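Local coordinates for protein trilobed Protease (Pyrococcus furiosus, PDB 2GOP) that forms the beta-propeller domain, of open Velcro topology, of a protease and probably governs substrate access to the proteolytic site, at residues A[119-124]-A[150-155]; A[186-191]-A[198-203]; A[230-235]-A[242-247]. One frame throughout, in Å; residues are numbered along the deposited sequence.

Contact 1: residues A[119-124]-A[150-155]; sequences LIVGFK and EKTTFW
Val121 CG1 sits over one face of the Phe154 ring, 4.1 Å from the ring centroid and 11° off its normal, a CH-pi contact close to the middle of the ring. The other methyl, CG2, comes to 3.5 Å from Phe154 CD2, so both branches of the valine are used. The indole of Trp155 is met differently. Thr153 CG2, from its own strand, covers one face toward the rim, whereas the backbone of Ile120 lies at the edge and Ile120 CG2 reaches 3.7 Å from Trp155 CE3. Gly122 runs beside this ring, its N 3.8 Å from Trp155 CZ3. At the Phe123 ring, Lys151 O approaches obliquely, 3.2 Å from Phe123 CD2.

The strands are the second and third of a four-stranded antiparallel propeller blade, running at 155° to each other. Two reciprocal pairs of backbone hydrogen bonds, Ile120 with Trp155 and Gly122 with Thr153, fix the register. On the Val121 side the packing is tight, with Val121 CG1 only 3.4 Å from Thr152 CG2. Thr152 CG2 can reach across because it stands anti to the backbone N, which leaves OG1 to bond Pro171 O of the outer strand 163-171. Where the strands part, one water accepts from Lys124 N, donates to Lys151 O and hydrogen-bonds Thr153 OG1, while Lys124 NZ forms a salt bridge with Glu167.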
loop_
_atom_site.group_PDB
_atom_site.type_symbol
_atom_site.label_atom_id
_atom_site.label_comp_id
_atom_site.label_asym_id
_atom_site.label_seq_id
_atom_site.Cartn_x
_atom_site.Cartn_y
_atom_site.Cartn_z
ATOM N N LEU A 119 -3.897 -24.181 2.666
ATOM C CA LEU A 119 -4.089 -22.999 3.514
ATOM C C LEU A 119 -4.820 -21.921 2.727
ATOM O O LEU A 119 -4.330 -21.455 1.696
ATOM C CB LEU A 119 -2.758 -22.430 4.004
ATOM C CG LEU A 119 -2.863 -21.142 4.859
ATOM C CD1 LEU A 119 -3.623 -21.424 6.163
ATOM C CD2 LEU A 119 -1.486 -20.529 5.129
ATOM N N ILE A 120 -5.990 -21.534 3.233
ATOM C CA ILE A 120 -6.787 -20.454 2.671
ATOM C C ILE A 120 -6.871 -19.323 3.689
ATOM O O ILE A 120 -7.246 -19.538 4.848
ATOM C CB ILE A 120 -8.227 -20.927 2.354
ATOM C CG1 ILE A 120 -8.204 -22.183 1.466
ATOM C CG2 ILE A 120 -9.032 -19.806 1.676
ATOM C CD1 ILE A 120 -9.423 -23.029 1.602
ATOM N N VAL A 121 -6.524 -18.113 3.252
ATOM C CA VAL A 121 -6.686 -16.921 4.080
ATOM C C VAL A 121 -7.634 -15.931 3.379
ATOM O O VAL A 121 -7.519 -15.669 2.183
ATOM C CB VAL A 121 -5.324 -16.270 4.433
ATOM C CG1 VAL A 121 -5.523 -15.091 5.364
ATOM C CG2 VAL A 121 -4.390 -17.310 5.060
ATOM N N GLY A 122 -8.592 -15.413 4.132
ATOM C CA GLY A 122 -9.620 -14.574 3.557
ATOM C C GLY A 122 -10.584 -14.019 4.578
ATOM O O GLY A 122 -10.284 -13.962 5.777
ATOM N N PHE A 123 -11.742 -13.595 4.086
ATOM C CA PHE A 123 -12.740 -12.922 4.900
ATOM C C PHE A 123 -14.065 -13.643 4.795
ATOM O O PHE A 123 -14.564 -13.906 3.697
ATOM C CB PHE A 123 -12.855 -11.470 4.466
ATOM C CG PHE A 123 -11.609 -10.690 4.730
ATOM C CD1 PHE A 123 -10.575 -10.671 3.797
ATOM C CD2 PHE A 123 -11.435 -10.029 5.937
ATOM C CE1 PHE A 123 -9.408 -9.979 4.049
ATOM C CE2 PHE A 123 -10.275 -9.325 6.198
ATOM C CZ PHE A 123 -9.260 -9.295 5.250
ATOM N N LYS A 124 -14.617 -13.969 5.957
ATOM C CA LYS A 124 -15.732 -14.900 6.067
ATOM C C LYS A 124 -16.988 -14.287 5.474
ATOM O O LYS A 124 -17.133 -13.058 5.427
ATOM C CB LYS A 124 -15.971 -15.251 7.541
ATOM C CG LYS A 124 -16.297 -16.699 7.823
ATOM C CD LYS A 124 -16.116 -16.970 9.298
ATOM C CE LYS A 124 -16.426 -18.402 9.658
ATOM N NZ LYS A 124 -15.894 -18.719 11.016
ATOM N N GLU A 150 -14.821 -8.248 11.464
ATOM C CA GLU A 150 -13.714 -7.372 11.095
ATOM C C GLU A 150 -12.389 -8.138 11.217
ATOM O O GLU A 150 -11.369 -7.580 11.629
ATOM C CB GLU A 150 -13.726 -6.130 11.996
ATOM C CG GLU A 150 -13.191 -4.853 11.351
ATOM C CD GLU A 150 -13.412 -3.627 12.227
ATOM O OE1 GLU A 150 -12.866 -3.586 13.351
ATOM O OE2 GLU A 150 -14.135 -2.702 11.795
ATOM N N LYS A 151 -12.418 -9.415 10.830
ATOM C CA LYS A 151 -11.330 -10.355 11.111
ATOM C C LYS A 151 -10.859 -11.070 9.848
ATOM O O LYS A 151 -11.622 -11.241 8.901
ATOM C CB LYS A 151 -11.792 -11.415 12.118
ATOM C CG LYS A 151 -12.184 -10.883 13.490
ATOM C CD LYS A 151 -10.957 -10.548 14.324
ATOM C CE LYS A 151 -11.330 -9.986 15.690
ATOM N NZ LYS A 151 -10.097 -9.650 16.479
ATOM N N THR A 152 -9.599 -11.490 9.852
ATOM C CA THR A 152 -9.071 -12.353 8.805
ATOM C C THR A 152 -9.275 -13.773 9.278
ATOM O O THR A 152 -8.969 -14.091 10.426
ATOM C CB THR A 152 -7.569 -12.113 8.550
ATOM O OG1 THR A 152 -7.318 -10.707 8.396
ATOM C CG2 THR A 152 -7.118 -12.862 7.291
ATOM N N THR A 153 -9.821 -14.616 8.407
ATOM C CA THR A 153 -10.007 -16.033 8.711
ATOM C C THR A 153 -8.983 -16.912 7.985
ATOM O O THR A 153 -8.706 -16.730 6.792
ATOM C CB THR A 153 -11.439 -16.496 8.371
ATOM O OG1 THR A 153 -12.377 -15.730 9.134
ATOM C CG2 THR A 153 -11.626 -17.963 8.688
ATOM N N PHE A 154 -8.419 -17.847 8.741
ATOM C CA PHE A 154 -7.481 -18.842 8.243
ATOM C C PHE A 154 -8.158 -20.224 8.259
ATOM O O PHE A 154 -8.606 -20.693 9.311
ATOM C CB PHE A 154 -6.225 -18.882 9.124
ATOM C CG PHE A 154 -5.408 -17.590 9.122
ATOM C CD1 PHE A 154 -5.900 -16.431 9.708
ATOM C CD2 PHE A 154 -4.125 -17.561 8.575
ATOM C CE1 PHE A 154 -5.146 -15.257 9.725
ATOM C CE2 PHE A 154 -3.378 -16.397 8.590
ATOM C CZ PHE A 154 -3.892 -15.239 9.182
ATOM N N TRP A 155 -8.226 -20.870 7.096
ATOM C CA TRP A 155 -8.739 -22.231 6.995
ATOM C C TRP A 155 -7.638 -23.187 6.538
ATOM O O TRP A 155 -6.918 -22.902 5.574
ATOM C CB TRP A 155 -9.850 -22.331 5.955
ATOM C CG TRP A 155 -11.095 -21.549 6.175
ATOM C CD1 TRP A 155 -12.213 -21.970 6.806
ATOM C CD2 TRP A 155 -11.399 -20.246 5.642
ATOM N NE1 TRP A 155 -13.188 -20.995 6.749
ATOM C CE2 TRP A 155 -12.707 -19.929 6.035
ATOM C CE3 TRP A 155 -10.672 -19.304 4.900
ATOM C CZ2 TRP A 155 -13.313 -18.710 5.711
ATOM C CZ3 TRP A 155 -11.274 -18.105 4.576
ATOM C CH2 TRP A 155 -12.579 -17.812 4.994
HETATM O O HOH W 1 -13.249 -13.341 8.314
#

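Contact 2: residues A[186-191]-A[198-203]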
loop_
_atom_site.group_PDB
_atom_site.type_symbol
_atom_site.label_atom_id
_atom_site.label_comp_id
_atom_site.label_asym_id
_atom_site.label_seq_id
_atom_site.Cartn_x
_atom_site.Cartn_y
_atom_site.Cartn_z
ATOM N N ASN A 186 1.395 -13.374 10.373
ATOM C CA ASN A 186 1.711 -11.962 10.508
ATOM C C ASN A 186 0.467 -11.196 10.936
ATOM O O ASN A 186 -0.541 -11.233 10.246
ATOM C CB ASN A 186 2.203 -11.393 9.176
ATOM C CG ASN A 186 3.282 -12.236 8.543
ATOM O OD1 ASN A 186 4.325 -12.437 9.136
ATOM N ND2 ASN A 186 3.051 -12.699 7.313
ATOM N N VAL A 187 0.564 -10.492 12.062
ATOM C CA VAL A 187 -0.528 -9.681 12.592
ATOM C C VAL A 187 -0.035 -8.243 12.772
ATOM O O VAL A 187 1.032 -8.027 13.353
ATOM C CB VAL A 187 -1.021 -10.250 13.952
ATOM C CG1 VAL A 187 -2.212 -9.464 14.488
ATOM C CG2 VAL A 187 -1.402 -11.723 13.793
ATOM N N PRO A 188 -0.798 -7.249 12.279
ATOM C CA PRO A 188 -0.332 -5.877 12.450
ATOM C C PRO A 188 -0.201 -5.522 13.926
ATOM O O PRO A 188 -1.084 -5.843 14.710
ATOM C CB PRO A 188 -1.441 -5.039 11.802
ATOM C CG PRO A 188 -2.140 -5.972 10.889
ATOM C CD PRO A 188 -2.087 -7.299 11.571
ATOM N N HIS A 189 0.911 -4.906 14.302
ATOM C CA HIS A 189 1.088 -4.448 15.664
ATOM C C HIS A 189 0.445 -3.066 15.755
ATOM O O HIS A 189 1.081 -2.042 15.490
ATOM C CB HIS A 189 2.563 -4.421 16.052
ATOM C CG HIS A 189 2.795 -4.051 17.481
ATOM N ND1 HIS A 189 2.959 -4.987 18.477
ATOM C CD2 HIS A 189 2.869 -2.842 18.084
ATOM C CE1 HIS A 189 3.136 -4.372 19.631
ATOM N NE2 HIS A 189 3.086 -3.069 19.420
ATOM N N ARG A 190 -0.840 -3.078 16.098
ATOM C CA ARG A 190 -1.685 -1.882 16.250
ATOM C C ARG A 190 -1.047 -0.753 17.057
ATOM O O ARG A 190 -1.059 0.405 16.642
ATOM C CB ARG A 190 -2.974 -2.286 16.980
ATOM C CG ARG A 190 -4.188 -1.408 16.699
ATOM C CD ARG A 190 -5.168 -2.146 15.808
ATOM N NE ARG A 190 -5.594 -3.398 16.440
ATOM C CZ ARG A 190 -5.953 -4.509 15.795
ATOM N NH1 ARG A 190 -5.949 -4.565 14.463
ATOM N NH2 ARG A 190 -6.318 -5.580 16.495
ATOM N N GLU A 191 -0.441 -1.147 18.177
ATOM C CA GLU A 191 -0.270 -0.338 19.401
ATOM C C GLU A 191 -0.839 1.096 19.526
ATOM O O GLU A 191 -1.166 1.777 18.550
ATOM C CB GLU A 191 1.191 -0.386 19.878
ATOM C CG GLU A 191 2.200 0.446 19.100
ATOM C CD GLU A 191 3.594 0.373 19.719
ATOM O OE1 GLU A 191 4.495 1.104 19.255
ATOM O OE2 GLU A 191 3.790 -0.411 20.677
ATOM N N LYS A 198 4.860 1.007 9.899
ATOM C CA LYS A 198 4.032 -0.174 10.156
ATOM C C LYS A 198 4.844 -1.282 10.822
ATOM O O LYS A 198 5.939 -1.619 10.367
ATOM C CB LYS A 198 3.374 -0.674 8.867
ATOM C CG LYS A 198 2.324 0.296 8.322
ATOM C CD LYS A 198 1.262 -0.403 7.477
ATOM C CE LYS A 198 0.149 0.570 7.073
ATOM N NZ LYS A 198 -0.992 -0.104 6.378
ATOM N N PHE A 199 4.307 -1.825 11.915
ATOM C CA PHE A 199 4.956 -2.898 12.657
ATOM C C PHE A 199 4.075 -4.126 12.714
ATOM O O PHE A 199 2.851 -4.038 12.614
ATOM C CB PHE A 199 5.303 -2.456 14.071
ATOM C CG PHE A 199 6.421 -1.463 14.135
ATOM C CD1 PHE A 199 7.740 -1.885 14.086
ATOM C CD2 PHE A 199 6.156 -0.105 14.242
ATOM C CE1 PHE A 199 8.783 -0.969 14.142
ATOM C CE2 PHE A 199 7.189 0.822 14.305
ATOM C CZ PHE A 199 8.507 0.386 14.254
ATOM N N TRP A 200 4.726 -5.269 12.891
ATOM C CA TRP A 200 4.072 -6.562 12.905
ATOM C C TRP A 200 4.498 -7.362 14.113
ATOM O O TRP A 200 5.615 -7.207 14.602
ATOM C CB TRP A 200 4.456 -7.330 11.645
ATOM C CG TRP A 200 4.173 -6.532 10.435
ATOM C CD1 TRP A 200 4.978 -5.580 9.862
ATOM C CD2 TRP A 200 2.984 -6.567 9.677
ATOM N NE1 TRP A 200 4.354 -5.040 8.773
ATOM C CE2 TRP A 200 3.126 -5.634 8.636
ATOM C CE3 TRP A 200 1.810 -7.313 9.763
ATOM C CZ2 TRP A 200 2.135 -5.423 7.691
ATOM C CZ3 TRP A 200 0.824 -7.105 8.829
ATOM C CH2 TRP A 200 0.987 -6.170 7.803
ATOM N N ASP A 201 3.584 -8.193 14.600
ATOM C CA ASP A 201 3.931 -9.330 15.445
ATOM C C ASP A 201 3.845 -10.564 14.558
ATOM O O ASP A 201 2.974 -10.645 13.699
ATOM C CB ASP A 201 2.961 -9.464 16.614
ATOM C CG ASP A 201 2.994 -8.271 17.547
ATOM O OD1 ASP A 201 4.046 -7.606 17.647
ATOM O OD2 ASP A 201 1.958 -8.001 18.179
ATOM N N ILE A 202 4.763 -11.503 14.737
ATOM C CA ILE A 202 4.771 -12.732 13.929
ATOM C C ILE A 202 4.754 -13.944 14.847
ATOM O O ILE A 202 5.620 -14.090 15.711
ATOM C CB ILE A 202 5.992 -12.830 13.008
ATOM C CG1 ILE A 202 6.087 -11.593 12.101
ATOM C CG2 ILE A 202 5.923 -14.137 12.179
ATOM C CD1 ILE A 202 7.419 -11.456 11.383
ATOM N N TYR A 203 3.754 -14.801 14.643
ATOM C CA TYR A 203 3.549 -16.003 15.440
ATOM C C TYR A 203 3.782 -17.223 14.584
ATOM O O TYR A 203 3.754 -17.151 13.358
ATOM C CB TYR A 203 2.113 -16.059 15.962
ATOM C CG TYR A 203 1.746 -14.906 16.854
ATOM C CD1 TYR A 203 1.307 -13.699 16.320
ATOM C CD2 TYR A 203 1.824 -15.027 18.234
ATOM C CE1 TYR A 203 0.977 -12.627 17.151
ATOM C CE2 TYR A 203 1.485 -13.977 19.073
ATOM C CZ TYR A 203 1.062 -12.782 18.528
ATOM O OH TYR A 203 0.727 -11.752 19.369
#
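His189 and Asp201 carry the polar end of this hairpin. The ring nitrogen ND1 donates to both carboxylate oxygens, at 3.0 Å to Asp201 OD1 and 3.2 Å to Asp201 OD2, each met on its syn side. Ring and carboxylate planes stand 80° apart, so the carboxylate straddles the ring plane with one oxygen tilted out on either side. The histidine gets there with CG anti to its backbone N (chi1 -176°), which swings the imidazole along the hairpin toward Asp201. This His-carboxylate pair is backed by a close ladder: Val187 and Asp201 exchange backbone hydrogen bonds, and His189 N continues it with a 2.7 Å bond to Phe199 O, although here the donor lies 40° above the carbonyl plane.

Pro188 and Trp200 belong to the same tight part. Their side chains diverge at CB, yet the indole swings back, bringing CE3 to 3.6 Å from Pro188 N and CZ3 to 3.8 Å from Pro188 CG. The loose side lies farther toward solvent, where the pairing stops; Arg190 and Lys198 are exposed, and Glu191, whose OE2 accepts from His189 NE2, is poorly ordered.

At the opposite end, Asn186 OD1 rests 3.6 Å from Ile202 CG1, but its amide is bonded mainly to outer partners, ND2 to Ser175 OG and OD1 to Ala221 N. The hairpin forms the two middle strands of a propeller blade, flanked by strand 175-179 beside Asn186 and by strand 209-217, where Lys216 N donates to Asp201 OD1.

Contact 3: residues A[230-235]-A[242-247]; sequences LLYGKP and EHNKLY
Strands 230-233 and 245-247 run antiparallel at 154°, their axes 4.7 Å apart at closest approach, with reciprocal backbone hydrogen bonds joining Leu231 to Tyr247 and Gly233 to Lys245. They are the hairpin of the second and third strands of a four-stranded blade in the seven-bladed propeller. On one face Tyr232 pairs with Leu246 and reaches on to Asn244. Its ring, with CG anti to the backbone N (chi1 -174°), lies along the partner strand: Asn244 CB sits over one face, 3.8 Å from the ring centroid, while Leu246 CD2 comes in at the ring edge, 3.7 Å from Tyr232 CD1. The phenol OH is bonded to Val265 O of the next blade. A leucine here would probably leave Val265 O without this phenol and strip the flat surface from under Asn244 CB.

Asn244 is held from another direction as well. The Lys234 chain, extended as far as CE, bends at chi4 (59°) and brings NZ to 2.6 Å from Asn244 OD1, approaching well above the carbonyl plane and off the lone pairs. At the far end of 242-247, Glu242 OE2 accepts a bond from His243 ND1 of the second subunit.

On the face of Leu231 and Lys245, Tyr247 has the largest share of the contact. Gly233 O lies at its ring edge, 3.6 Å from Tyr247 CE1. Gly233 has backbone angles at which a CB would be jammed against the carbonyl oxygen of Tyr232. Past the glycine the chain brings Pro235 up to the phenol oxygen, and Tyr247 OH ends 3.1 Å from Pro235 CD and 3.0 Å from Pro235 N, a proline nitrogen, which carries no hydrogen and so makes this a contact and not a bond.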
loop_
_atom_site.group_PDB
_atom_site.type_symbol
_atom_site.label_atom_id
_atom_site.label_comp_id
_atom_site.label_asym_id
_atom_site.label_seq_id
_atom_site.Cartn_x
_atom_site.Cartn_y
_atom_site.Cartn_z
ATOM N N LEU A 230 11.608 -16.338 4.768
ATOM C CA LEU A 230 11.911 -15.114 4.044
ATOM C C LEU A 230 10.987 -14.006 4.546
ATOM O O LEU A 230 9.771 -14.161 4.545
ATOM C CB LEU A 230 11.722 -15.334 2.540
ATOM C CG LEU A 230 12.060 -14.144 1.629
ATOM C CD1 LEU A 230 13.561 -13.768 1.779
ATOM C CD2 LEU A 230 11.674 -14.457 0.174
ATOM N N LEU A 231 11.588 -12.889 4.957
ATOM C CA LEU A 231 10.871 -11.758 5.522
ATOM C C LEU A 231 11.025 -10.539 4.610
ATOM O O LEU A 231 12.073 -10.337 3.974
ATOM C CB LEU A 231 11.367 -11.457 6.950
ATOM C CG LEU A 231 11.400 -12.653 7.928
ATOM C CD1 LEU A 231 12.493 -12.452 8.995
ATOM C CD2 LEU A 231 10.061 -12.882 8.586
ATOM N N TYR A 232 9.951 -9.755 4.531
ATOM C CA TYR A 232 9.872 -8.586 3.666
ATOM C C TYR A 232 9.504 -7.361 4.506
ATOM O O TYR A 232 8.560 -7.406 5.293
ATOM C CB TYR A 232 8.782 -8.842 2.631
ATOM C CG TYR A 232 8.616 -7.810 1.533
ATOM C CD1 TYR A 232 9.379 -7.872 0.372
ATOM C CD2 TYR A 232 7.638 -6.821 1.612
ATOM C CE1 TYR A 232 9.202 -6.944 -0.668
ATOM C CE2 TYR A 232 7.449 -5.907 0.580
ATOM C CZ TYR A 232 8.234 -5.974 -0.560
ATOM O OH TYR A 232 8.062 -5.051 -1.595
ATOM N N GLY A 233 10.245 -6.268 4.355
ATOM C CA GLY A 233 9.921 -5.040 5.084
ATOM C C GLY A 233 11.087 -4.100 5.250
ATOM O O GLY A 233 12.004 -4.105 4.452
ATOM N N LYS A 234 11.052 -3.287 6.296
ATOM C CA LYS A 234 12.045 -2.235 6.455
ATOM C C LYS A 234 12.935 -2.473 7.676
ATOM O O LYS A 234 12.488 -3.050 8.678
ATOM C CB LYS A 234 11.357 -0.870 6.487
ATOM C CG LYS A 234 10.724 -0.530 5.138
ATOM C CD LYS A 234 9.996 0.799 5.132
ATOM C CE LYS A 234 9.406 1.104 3.755
ATOM N NZ LYS A 234 8.439 0.054 3.307
ATOM N N PRO A 235 14.216 -2.067 7.572
ATOM C CA PRO A 235 15.228 -2.310 8.604
ATOM C C PRO A 235 14.804 -1.959 10.025
ATOM O O PRO A 235 14.124 -0.954 10.245
ATOM C CB PRO A 235 16.398 -1.417 8.183
ATOM C CG PRO A 235 16.189 -1.101 6.752
ATOM C CD PRO A 235 14.776 -1.394 6.384
ATOM N N GLU A 242 12.927 4.367 2.255
ATOM C CA GLU A 242 12.148 4.333 0.990
ATOM C C GLU A 242 11.608 2.948 0.616
ATOM O O GLU A 242 10.408 2.774 0.386
ATOM C CB GLU A 242 12.938 4.884 -0.211
ATOM C CG GLU A 242 12.033 5.156 -1.413
ATOM C CD GLU A 242 12.754 5.590 -2.672
ATOM O OE1 GLU A 242 14.002 5.695 -2.658
ATOM O OE2 GLU A 242 12.055 5.821 -3.692
ATOM N N HIS A 243 12.509 1.980 0.544
ATOM C CA HIS A 243 12.219 0.680 -0.047
ATOM C C HIS A 243 12.086 -0.434 0.980
ATOM O O HIS A 243 12.773 -0.445 2.006
ATOM C CB HIS A 243 13.357 0.296 -0.980
ATOM C CG HIS A 243 13.559 1.250 -2.108
ATOM N ND1 HIS A 243 12.528 1.676 -2.919
ATOM C CD2 HIS A 243 14.682 1.841 -2.581
ATOM C CE1 HIS A 243 13.007 2.495 -3.836
ATOM N NE2 HIS A 243 14.310 2.611 -3.655
ATOM N N ASN A 244 11.228 -1.402 0.673
ATOM C CA ASN A 244 11.233 -2.648 1.410
ATOM C C ASN A 244 12.466 -3.451 1.023
ATOM O O ASN A 244 13.032 -3.265 -0.061
ATOM C CB ASN A 244 9.965 -3.450 1.163
ATOM C CG ASN A 244 8.741 -2.770 1.725
ATOM O OD1 ASN A 244 8.686 -2.458 2.915
ATOM N ND2 ASN A 244 7.758 -2.515 0.867
ATOM N N LYS A 245 12.865 -4.327 1.942
ATOM C CA LYS A 245 14.069 -5.129 1.844
ATOM C C LYS A 245 13.714 -6.587 2.083
ATOM O O LYS A 245 12.587 -6.911 2.474
ATOM C CB LYS A 245 15.064 -4.687 2.922
ATOM C CG LYS A 245 15.579 -3.256 2.772
ATOM C CD LYS A 245 16.651 -3.171 1.709
ATOM C CE LYS A 245 17.195 -1.785 1.610
ATOM N NZ LYS A 245 17.990 -1.625 0.386
ATOM N N LEU A 246 14.691 -7.461 1.867
ATOM C CA LEU A 246 14.516 -8.886 2.088
ATOM C C LEU A 246 15.432 -9.356 3.204
ATOM O O LEU A 246 16.600 -8.953 3.302
ATOM C CB LEU A 246 14.771 -9.686 0.805
ATOM C CG LEU A 246 13.774 -9.459 -0.336
ATOM C CD1 LEU A 246 14.265 -10.123 -1.623
ATOM C CD2 LEU A 246 12.362 -9.954 0.041
ATOM N N TYR A 247 14.888 -10.212 4.054
ATOM C CA TYR A 247 15.634 -10.760 5.176
ATOM C C TYR A 247 15.354 -12.247 5.289
ATOM O O TYR A 247 14.263 -12.727 4.926
ATOM C CB TYR A 247 15.243 -10.074 6.492
ATOM C CG TYR A 247 15.309 -8.571 6.449
ATOM C CD1 TYR A 247 14.230 -7.827 5.988
ATOM C CD2 TYR A 247 16.455 -7.894 6.851
ATOM C CE1 TYR A 247 14.288 -6.447 5.929
ATOM C CE2 TYR A 247 16.530 -6.511 6.800
ATOM C CZ TYR A 247 15.444 -5.789 6.340
ATOM O OH TYR A 247 15.507 -4.414 6.274
#

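Each contact pairs the second and third strands of a different four-stranded blade, and the three follow one another along the chain. Contacts 1 and 3 are buried, with eight residues of each enclosed, and both set an aromatic ring beside a glycine in the partner strand. Contact 2 lies farther out, its centre 21 Å from that of the chain, and is only partly buried; it adds a His-carboxylate hydrogen bond to its ladder near the solvent end, while contact 1 has a methyl over a ring face. Contacts 2 and 3 meet directly, Ile202 CD1 lying 4.1 Å from Leu231 CD2, whereas contact 1 touches neither. Of the three, contact 3 reaches the second subunit, through Glu242 and His243.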